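Local coordinates for glycerol dehydratase (Clostridium butyricum, PDB 1R9D), which acts as a B12-independent glycerol dehydratase, probably removing water from glycerol by the glycyl-radical chemistry of its pyruvate formate lyase-like family, at residues A[142-147]-A[501-505]; A[172-178]-A[252-257]; A[702-706]-A[782-787]. All blocks are in the same frame, centred on the assembly; numbering follows the deposited sequence.

How the interactions relate
The three contacts share no helix or strand and lie well apart, their centres 38 to 46 Å from one another; all are partly buried and none involves the second subunit. Interaction 1 joins two helices through side chains, with one histidine and a hydroxyl as its polar pair. Interaction 2 is almost wholly backbone: a loop rich in glycine meets a kinked helix. Interaction 3, across the centre of the chain from interaction 2, mixes both styles, since the C-terminal tail bridges a sheet strand and adds lysine, arginine and methionine contacts. Through Arg782 it also touches the loop leading to the predicted radical site. Interactions 2 and 3 each include a bridging water.

Interaction 1: A[142-147]-A[501-505]; sequences ETREAV and HMCCA
The imidazole of His501 is met by helix 142-147 on a face and at an edge: Glu142 O stands over one face, offset toward the rim, while Thr143 OG1 lies in the ring plane at the edge. There OG1 and His501 ND1 form a hydrogen bond of 3.0 Å, in which either may be the donor; the hydroxyl also bonds Thr140 OG1. With CG beside its own backbone N (chi1 -72°), the His501 ring is laid against helix 142-147, and His501 CB rests 3.6 Å from Ala146 CB. The extended Glu142 side chain runs at about a right angle to that of His501, its CG 3.5 Å from His501 CE1. The carboxylate is tilted 42° from the imidazole and spends OE2 on Tyr497 OH, whose ring packs edge-to-face with His501. One turn further along, Ala505 CB touches two methyls of the other helix, 3.9 Å from both Thr143 CG2 and Val147 CG2. The axes of the short segments pass 9.3 Å apart and cross at -111°, joining helix 141-147 to the long helix 484-516. Val147 and Met502 both pack on Phe152 of strand 152-153, and Met502 continues onto Ala449 and Phe451 of strand 449-452.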
loop_
_atom_site.group_PDB
_atom_site.type_symbol
_atom_site.label_atom_id
_atom_site.label_comp_id
_atom_site.label_asym_id
_atom_site.label_seq_id
_atom_site.Cartn_x
_atom_site.Cartn_y
_atom_site.Cartn_z
ATOM N N GLU A 142 4.858 13.955 -18.408
ATOM C CA GLU A 142 4.439 13.849 -19.800
ATOM C C GLU A 142 2.992 13.371 -19.905
ATOM O O GLU A 142 2.255 13.810 -20.789
ATOM C CB GLU A 142 5.364 12.906 -20.570
ATOM C CG GLU A 142 4.901 12.620 -21.986
ATOM C CD GLU A 142 5.963 11.931 -22.821
ATOM O OE1 GLU A 142 6.700 11.084 -22.271
ATOM O OE2 GLU A 142 6.053 12.227 -24.032
ATOM N N THR A 143 2.577 12.478 -19.008
ATOM C CA THR A 143 1.200 11.992 -19.038
ATOM C C THR A 143 0.241 13.105 -18.617
ATOM O O THR A 143 -0.833 13.263 -19.196
ATOM C CB THR A 143 0.999 10.774 -18.110
ATOM O OG1 THR A 143 1.698 9.643 -18.645
ATOM C CG2 THR A 143 -0.479 10.430 -17.996
ATOM N N ARG A 144 0.634 13.875 -17.607
ATOM C CA ARG A 144 -0.194 14.977 -17.132
ATOM C C ARG A 144 -0.458 15.963 -18.266
ATOM O O ARG A 144 -1.573 16.462 -18.423
ATOM C CB ARG A 144 0.496 15.697 -15.971
ATOM C CG ARG A 144 0.607 14.862 -14.706
ATOM C CD ARG A 144 1.569 15.491 -13.710
ATOM N NE ARG A 144 1.723 14.660 -12.520
ATOM C CZ ARG A 144 2.840 14.576 -11.802
ATOM N NH1 ARG A 144 3.915 15.271 -12.153
ATOM N NH2 ARG A 144 2.883 13.792 -10.734
ATOM N N GLU A 145 0.571 16.243 -19.059
ATOM C CA GLU A 145 0.415 17.169 -20.173
ATOM C C GLU A 145 -0.542 16.595 -21.212
ATOM O O GLU A 145 -1.441 17.287 -21.688
ATOM C CB GLU A 145 1.769 17.462 -20.814
ATOM C CG GLU A 145 2.786 18.025 -19.839
ATOM C CD GLU A 145 4.025 18.546 -20.530
ATOM O OE1 GLU A 145 4.599 17.808 -21.359
ATOM O OE2 GLU A 145 4.428 19.694 -20.240
ATOM N N ALA A 146 -0.350 15.324 -21.552
ATOM C CA ALA A 146 -1.206 14.660 -22.532
ATOM C C ALA A 146 -2.671 14.659 -22.086
ATOM O O ALA A 146 -3.581 14.777 -22.907
ATOM C CB ALA A 146 -0.726 13.226 -22.759
ATOM N N VAL A 147 -2.893 14.526 -20.785
ATOM C CA VAL A 147 -4.247 14.510 -20.246
ATOM C C VAL A 147 -4.923 15.876 -20.394
ATOM O O VAL A 147 -6.149 15.967 -20.470
ATOM C CB VAL A 147 -4.241 14.106 -18.746
ATOM C CG1 VAL A 147 -5.631 14.264 -18.150
ATOM C CG2 VAL A 147 -3.774 12.660 -18.598
ATOM N N HIS A 501 -0.909 7.380 -23.416
ATOM C CA HIS A 501 -1.033 8.181 -22.203
ATOM C C HIS A 501 -2.394 8.102 -21.524
ATOM O O HIS A 501 -2.489 8.245 -20.306
ATOM C CB HIS A 501 -0.625 9.626 -22.497
ATOM C CG HIS A 501 0.850 9.781 -22.699
ATOM N ND1 HIS A 501 1.758 9.608 -21.676
ATOM C CD2 HIS A 501 1.581 9.995 -23.819
ATOM C CE1 HIS A 501 2.986 9.704 -22.158
ATOM N NE2 HIS A 501 2.906 9.938 -23.456
ATOM N N MET A 502 -3.445 7.854 -22.300
ATOM C CA MET A 502 -4.779 7.719 -21.729
ATOM C C MET A 502 -4.809 6.443 -20.886
ATOM O O MET A 502 -5.318 6.431 -19.763
ATOM C CB MET A 502 -5.834 7.624 -22.838
ATOM C CG MET A 502 -7.210 7.172 -22.350
ATOM S SD MET A 502 -8.445 7.062 -23.661
ATOM C CE MET A 502 -7.857 5.617 -24.561
ATOM N N CYS A 503 -4.252 5.365 -21.425
ATOM C CA CYS A 503 -4.244 4.104 -20.698
ATOM C C CYS A 503 -3.334 4.153 -19.475
ATOM O O CYS A 503 -3.653 3.576 -18.428
ATOM C CB CYS A 503 -3.861 2.962 -21.644
ATOM S SG CYS A 503 -5.163 2.660 -22.869
ATOM N N CYS A 504 -2.212 4.855 -19.588
ATOM C CA CYS A 504 -1.302 4.989 -18.455
ATOM C C CYS A 504 -1.985 5.803 -17.356
ATOM O O CYS A 504 -1.887 5.464 -16.176
ATOM C CB CYS A 504 0.003 5.670 -18.882
ATOM S SG CYS A 504 1.017 4.655 -19.992
ATOM N N ALA A 505 -2.683 6.871 -17.747
ATOM C CA ALA A 505 -3.395 7.715 -16.782
ATOM C C ALA A 505 -4.451 6.880 -16.055
ATOM O O ALA A 505 -4.600 6.974 -14.830
ATOM C CB ALA A 505 -4.057 8.896 -17.499
#

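Interaction 2: A[172-178]-A[252-257]; sequences VLRVGFN and VSGEGA
Gly176, with a positive phi of 68° and psi of 173°, turns its chain out of helical geometry just where the loop 252-257 comes alongside, 3.8 Å from its CA to Gly256 CA. The result is a kink in helix 169-190 that the loop between helices 236-252 and 260-277 completes with its own backbone. In a regular helix Leu173 O would receive Phe177 N; here it takes Ala257 N at 2.8 Å, so the loop stands in for the missing helical donor. The next turn is served from the same loop, for Asn178 N donates to Gly254 O at 2.8 Å. Phe177 N turns to a water instead, which accepts from it at 3.0 Å and donates to Val252 O at 2.8 Å and Glu255 O at 2.7 Å. Three bonds thus fix this water, which ties Phe177, where the helix resumes after the kink, to two carbonyls of the loop, those of Val252 and Glu255. The absence of side chains on Gly176, Gly254 and Gly256 lets the two backbones approach so closely. The side chain of Asn178 leans over the Gly254 carbonyl, although ND2, near as it is to Gly254 O, is too poorly angled to bond it. Around the contact, Leu173 packs on Leu266 of helix 260-277 and on Tyr291, Met292 and Tyr295 of helix 288-298, whereas Phe177 reaches Ile216 and Leu266. Phe177 CG sits beside its own backbone N (chi1 -66°), which carries the ring over to Ser253. Ser253 O, a buried carbonyl oxygen without a hydrogen-bond partner in the model, lies in the ring plane at its edge, 3.3 Å from Phe177 CD1.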
loop_
_atom_site.group_PDB
_atom_site.type_symbol
_atom_site.label_atom_id
_atom_site.label_comp_id
_atom_site.label_asym_id
_atom_site.label_seq_id
_atom_site.Cartn_x
_atom_site.Cartn_y
_atom_site.Cartn_z
ATOM N N VAL A 172 -27.202 -12.719 -2.776
ATOM C CA VAL A 172 -27.586 -12.056 -1.538
ATOM C C VAL A 172 -29.078 -12.226 -1.250
ATOM O O VAL A 172 -29.481 -12.333 -0.093
ATOM C CB VAL A 172 -27.239 -10.554 -1.569
ATOM C CG1 VAL A 172 -27.589 -9.917 -0.225
ATOM C CG2 VAL A 172 -25.756 -10.369 -1.869
ATOM N N LEU A 173 -29.898 -12.246 -2.295
ATOM C CA LEU A 173 -31.335 -12.430 -2.107
ATOM C C LEU A 173 -31.583 -13.798 -1.488
ATOM O O LEU A 173 -32.503 -13.974 -0.685
ATOM C CB LEU A 173 -32.081 -12.330 -3.448
ATOM C CG LEU A 173 -32.296 -10.924 -4.012
ATOM C CD1 LEU A 173 -32.869 -11.008 -5.420
ATOM C CD2 LEU A 173 -33.243 -10.153 -3.105
ATOM N N ARG A 174 -30.749 -14.766 -1.852
ATOM C CA ARG A 174 -30.893 -16.121 -1.339
ATOM C C ARG A 174 -30.362 -16.323 0.080
ATOM O O ARG A 174 -31.050 -16.898 0.925
ATOM C CB ARG A 174 -30.196 -17.121 -2.270
ATOM C CG ARG A 174 -30.390 -18.570 -1.852
ATOM C CD ARG A 174 -29.663 -19.548 -2.761
ATOM N NE ARG A 174 -28.226 -19.595 -2.509
ATOM C CZ ARG A 174 -27.300 -19.111 -3.334
ATOM N NH1 ARG A 174 -27.658 -18.533 -4.473
ATOM N NH2 ARG A 174 -26.014 -19.219 -3.025
ATOM N N VAL A 175 -29.149 -15.843 0.344
ATOM C CA VAL A 175 -28.522 -16.039 1.651
ATOM C C VAL A 175 -28.569 -14.865 2.618
ATOM O O VAL A 175 -28.246 -15.019 3.799
ATOM C CB VAL A 175 -27.047 -16.461 1.483
ATOM C CG1 VAL A 175 -26.961 -17.680 0.574
ATOM C CG2 VAL A 175 -26.235 -15.309 0.914
ATOM N N GLY A 176 -28.955 -13.693 2.125
ATOM C CA GLY A 176 -29.029 -12.523 2.982
ATOM C C GLY A 176 -27.674 -12.037 3.456
ATOM O O GLY A 176 -26.651 -12.682 3.214
ATOM N N PHE A 177 -27.661 -10.891 4.126
ATOM C CA PHE A 177 -26.417 -10.336 4.630
ATOM C C PHE A 177 -25.771 -11.284 5.639
ATOM O O PHE A 177 -24.554 -11.272 5.811
ATOM C CB PHE A 177 -26.664 -8.961 5.255
ATOM C CG PHE A 177 -27.103 -7.915 4.260
ATOM C CD1 PHE A 177 -28.302 -7.230 4.432
ATOM C CD2 PHE A 177 -26.318 -7.623 3.147
ATOM C CE1 PHE A 177 -28.716 -6.269 3.509
ATOM C CE2 PHE A 177 -26.723 -6.662 2.215
ATOM C CZ PHE A 177 -27.925 -5.984 2.398
ATOM N N ASN A 178 -26.578 -12.108 6.303
ATOM C CA ASN A 178 -26.024 -13.067 7.261
ATOM C C ASN A 178 -25.226 -14.128 6.510
ATOM O O ASN A 178 -24.193 -14.600 6.992
ATOM C CB ASN A 178 -27.125 -13.775 8.065
ATOM C CG ASN A 178 -27.825 -12.859 9.045
ATOM O OD1 ASN A 178 -27.227 -11.939 9.595
ATOM N ND2 ASN A 178 -29.101 -13.129 9.289
ATOM N N VAL A 252 -35.621 -9.288 6.326
ATOM C CA VAL A 252 -34.524 -9.179 5.366
ATOM C C VAL A 252 -33.349 -8.345 5.862
ATOM O O VAL A 252 -32.410 -8.078 5.110
ATOM C CB VAL A 252 -35.005 -8.604 4.009
ATOM C CG1 VAL A 252 -36.139 -9.455 3.469
ATOM C CG2 VAL A 252 -35.438 -7.150 4.163
ATOM N N SER A 253 -33.393 -7.925 7.123
ATOM C CA SER A 253 -32.296 -7.145 7.672
ATOM C C SER A 253 -31.033 -8.001 7.593
ATOM O O SER A 253 -29.949 -7.493 7.310
ATOM C CB SER A 253 -32.584 -6.745 9.125
ATOM O OG SER A 253 -32.959 -7.865 9.909
ATOM N N GLY A 254 -31.188 -9.302 7.817
ATOM C CA GLY A 254 -30.049 -10.202 7.759
ATOM C C GLY A 254 -30.327 -11.497 7.021
ATOM O O GLY A 254 -29.415 -12.122 6.484
ATOM N N GLU A 255 -31.590 -11.907 6.988
ATOM C CA GLU A 255 -31.967 -13.139 6.309
ATOM C C GLU A 255 -32.234 -12.910 4.825
ATOM O O GLU A 255 -32.384 -11.775 4.377
ATOM C CB GLU A 255 -33.216 -13.737 6.963
ATOM C CG GLU A 255 -32.987 -14.248 8.378
ATOM C CD GLU A 255 -34.282 -14.566 9.100
ATOM O OE1 GLU A 255 -35.039 -13.620 9.414
ATOM O OE2 GLU A 255 -34.544 -15.761 9.352
ATOM N N GLY A 256 -32.284 -14.003 4.070
ATOM C CA GLY A 256 -32.560 -13.909 2.650
ATOM C C GLY A 256 -34.055 -13.722 2.461
ATOM O O GLY A 256 -34.814 -13.785 3.429
ATOM N N ALA A 257 -34.483 -13.495 1.225
ATOM C CA ALA A 257 -35.898 -13.295 0.946
ATOM C C ALA A 257 -36.631 -14.610 0.700
ATOM O O ALA A 257 -36.027 -15.619 0.344
ATOM C CB ALA A 257 -36.063 -12.368 -0.257
HETATM O O HOH W 1 -30.431 -9.876 4.293
#

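Interaction 3: A[702-706]-A[782-787]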
loop_
_atom_site.group_PDB
_atom_site.type_symbol
_atom_site.label_atom_id
_atom_site.label_comp_id
_atom_site.label_asym_id
_atom_site.label_seq_id
_atom_site.Cartn_x
_atom_site.Cartn_y
_atom_site.Cartn_z
ATOM N N ASN A 702 -27.737 5.144 -32.510
ATOM C CA ASN A 702 -28.988 5.888 -32.322
ATOM C C ASN A 702 -29.717 6.107 -33.640
ATOM O O ASN A 702 -29.095 6.449 -34.646
ATOM C CB ASN A 702 -28.727 7.295 -31.768
ATOM C CG ASN A 702 -28.767 7.373 -30.256
ATOM O OD1 ASN A 702 -29.622 6.769 -29.605
ATOM N ND2 ASN A 702 -27.856 8.159 -29.691
ATOM N N GLN A 703 -31.032 5.924 -33.621
ATOM C CA GLN A 703 -31.866 6.205 -34.780
ATOM C C GLN A 703 -33.114 6.911 -34.254
ATOM O O GLN A 703 -33.584 6.620 -33.150
ATOM C CB GLN A 703 -32.215 4.935 -35.565
ATOM C CG GLN A 703 -31.148 4.607 -36.619
ATOM C CD GLN A 703 -31.651 3.704 -37.735
ATOM O OE1 GLN A 703 -31.124 3.723 -38.851
ATOM N NE2 GLN A 703 -32.659 2.907 -37.440
ATOM N N LYS A 704 -33.613 7.874 -35.024
ATOM C CA LYS A 704 -34.786 8.644 -34.632
ATOM C C LYS A 704 -35.857 8.546 -35.705
ATOM O O LYS A 704 -35.589 8.796 -36.880
ATOM C CB LYS A 704 -34.403 10.113 -34.412
ATOM C CG LYS A 704 -35.561 10.991 -33.951
ATOM C CD LYS A 704 -35.096 12.386 -33.554
ATOM C CE LYS A 704 -34.574 13.168 -34.743
ATOM N NZ LYS A 704 -34.204 14.565 -34.373
ATOM N N PHE A 705 -37.067 8.186 -35.296
ATOM C CA PHE A 705 -38.171 8.047 -36.236
ATOM C C PHE A 705 -39.315 9.022 -36.033
ATOM O O PHE A 705 -39.630 9.416 -34.906
ATOM C CB PHE A 705 -38.760 6.635 -36.176
ATOM C CG PHE A 705 -37.969 5.616 -36.932
ATOM C CD1 PHE A 705 -37.021 4.830 -36.288
ATOM C CD2 PHE A 705 -38.152 5.463 -38.303
ATOM C CE1 PHE A 705 -36.260 3.900 -37.002
ATOM C CE2 PHE A 705 -37.400 4.542 -39.023
ATOM C CZ PHE A 705 -36.451 3.757 -38.372
ATOM N N HIS A 706 -39.939 9.405 -37.142
ATOM C CA HIS A 706 -41.099 10.272 -37.081
ATOM C C HIS A 706 -42.156 9.314 -36.538
ATOM O O HIS A 706 -42.189 8.145 -36.915
ATOM C CB HIS A 706 -41.462 10.759 -38.489
ATOM C CG HIS A 706 -42.657 11.657 -38.529
ATOM N ND1 HIS A 706 -43.946 11.175 -38.585
ATOM C CD2 HIS A 706 -42.762 13.007 -38.491
ATOM C CE1 HIS A 706 -44.794 12.187 -38.580
ATOM N NE2 HIS A 706 -44.102 13.311 -38.523
ATOM N N ARG A 782 -30.698 15.698 -34.973
ATOM C CA ARG A 782 -30.462 14.363 -35.506
ATOM C C ARG A 782 -31.389 14.059 -36.674
ATOM O O ARG A 782 -32.507 14.571 -36.751
ATOM C CB ARG A 782 -30.664 13.317 -34.414
ATOM C CG ARG A 782 -29.594 13.360 -33.348
ATOM C CD ARG A 782 -29.920 12.415 -32.209
ATOM N NE ARG A 782 -28.932 12.519 -31.142
ATOM C CZ ARG A 782 -29.016 11.878 -29.981
ATOM N NH1 ARG A 782 -30.049 11.081 -29.738
ATOM N NH2 ARG A 782 -28.066 12.035 -29.068
ATOM N N THR A 783 -30.913 13.214 -37.583
ATOM C CA THR A 783 -31.703 12.824 -38.741
ATOM C C THR A 783 -33.000 12.157 -38.298
ATOM O O THR A 783 -33.003 11.335 -37.383
ATOM C CB THR A 783 -30.945 11.817 -39.623
ATOM O OG1 THR A 783 -29.683 12.370 -40.013
ATOM C CG2 THR A 783 -31.766 11.481 -40.863
ATOM N N GLU A 784 -34.103 12.515 -38.945
ATOM C CA GLU A 784 -35.391 11.914 -38.631
ATOM C C GLU A 784 -35.754 10.997 -39.790
ATOM O O GLU A 784 -35.880 11.452 -40.924
ATOM C CB GLU A 784 -36.468 12.986 -38.466
ATOM C CG GLU A 784 -37.875 12.418 -38.370
ATOM C CD GLU A 784 -38.939 13.494 -38.243
ATOM O OE1 GLU A 784 -39.091 14.058 -37.136
ATOM O OE2 GLU A 784 -39.616 13.784 -39.253
ATOM N N HIS A 785 -35.922 9.710 -39.503
ATOM C CA HIS A 785 -36.251 8.727 -40.532
ATOM C C HIS A 785 -37.718 8.332 -40.596
ATOM O O HIS A 785 -38.499 8.587 -39.681
ATOM C CB HIS A 785 -35.450 7.437 -40.311
ATOM C CG HIS A 785 -33.992 7.556 -40.623
ATOM N ND1 HIS A 785 -33.511 7.637 -41.911
ATOM C CD2 HIS A 785 -32.907 7.590 -39.814
ATOM C CE1 HIS A 785 -32.193 7.715 -41.882
ATOM N NE2 HIS A 785 -31.801 7.688 -40.621
ATOM N N VAL A 786 -38.068 7.705 -41.714
ATOM C CA VAL A 786 -39.389 7.149 -41.945
ATOM C C VAL A 786 -38.999 5.733 -42.338
ATOM O O VAL A 786 -37.858 5.501 -42.735
ATOM C CB VAL A 786 -40.153 7.851 -43.092
ATOM C CG1 VAL A 786 -40.675 9.198 -42.603
ATOM C CG2 VAL A 786 -39.251 8.031 -44.300
ATOM N N MET A 787 -39.918 4.789 -42.218
ATOM C CA MET A 787 -39.608 3.399 -42.520
ATOM C C MET A 787 -39.449 3.138 -44.018
ATOM O O MET A 787 -38.381 2.708 -44.475
ATOM C CB MET A 787 -40.698 2.501 -41.924
ATOM C CG MET A 787 -40.211 1.155 -41.416
ATOM S SD MET A 787 -38.998 1.247 -40.074
ATOM C CE MET A 787 -40.047 1.198 -38.613
HETATM O O HOH W 2 -31.744 9.020 -36.728
#
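A single residue of the C-terminal tail, His785, bridges the backbone on both sides of Phe705, the two segments separating on either side of it. This isolated beta bridge has the parallel pattern: His785 N donates to Lys704 O at 2.8 Å, and His706 N donates to His785 O at 3.0 Å. It lies on strand 702-705, an outermost strand of a mixed sheet whose other neighbour is strand 733-738. A water extends the link, accepting from Lys704 N and donating to Thr783 O. The Lys704 chain bends at chi3 (67°), which brings NZ within 2.9 Å of Arg782 O, a hydrogen bond made from above the carbonyl plane; NZ bonds Ile779 O as well, so it ties down the end of helix 773-781. Arg782 stretches out toward Asn702, whose ND2 sits over one face of the guanidinium, 3.7 Å from Arg782 NH1, with amide and guanidinium planes 27° apart. Both groups are held by others: Arg782 NH2 bonds Val761 O, and Asn702 ND2 bonds Asp667 OD1. Val761 is two residues before Gly763, the predicted radical site, so the Arg782 bond joins the tail to the loop that carries it. The His785 ring is fixed by Asp676 OD2, which receives its NE2. At the surface, Glu784 OE2 lies at the edge of the His706 ring, 3.3 Å from CD2. The last residue of the chain closes the contact with a Met-aromatic interaction: Met787 SD is 4.6 Å from the centroid of the Phe705 ring, set obliquely at 45° to the ring normal.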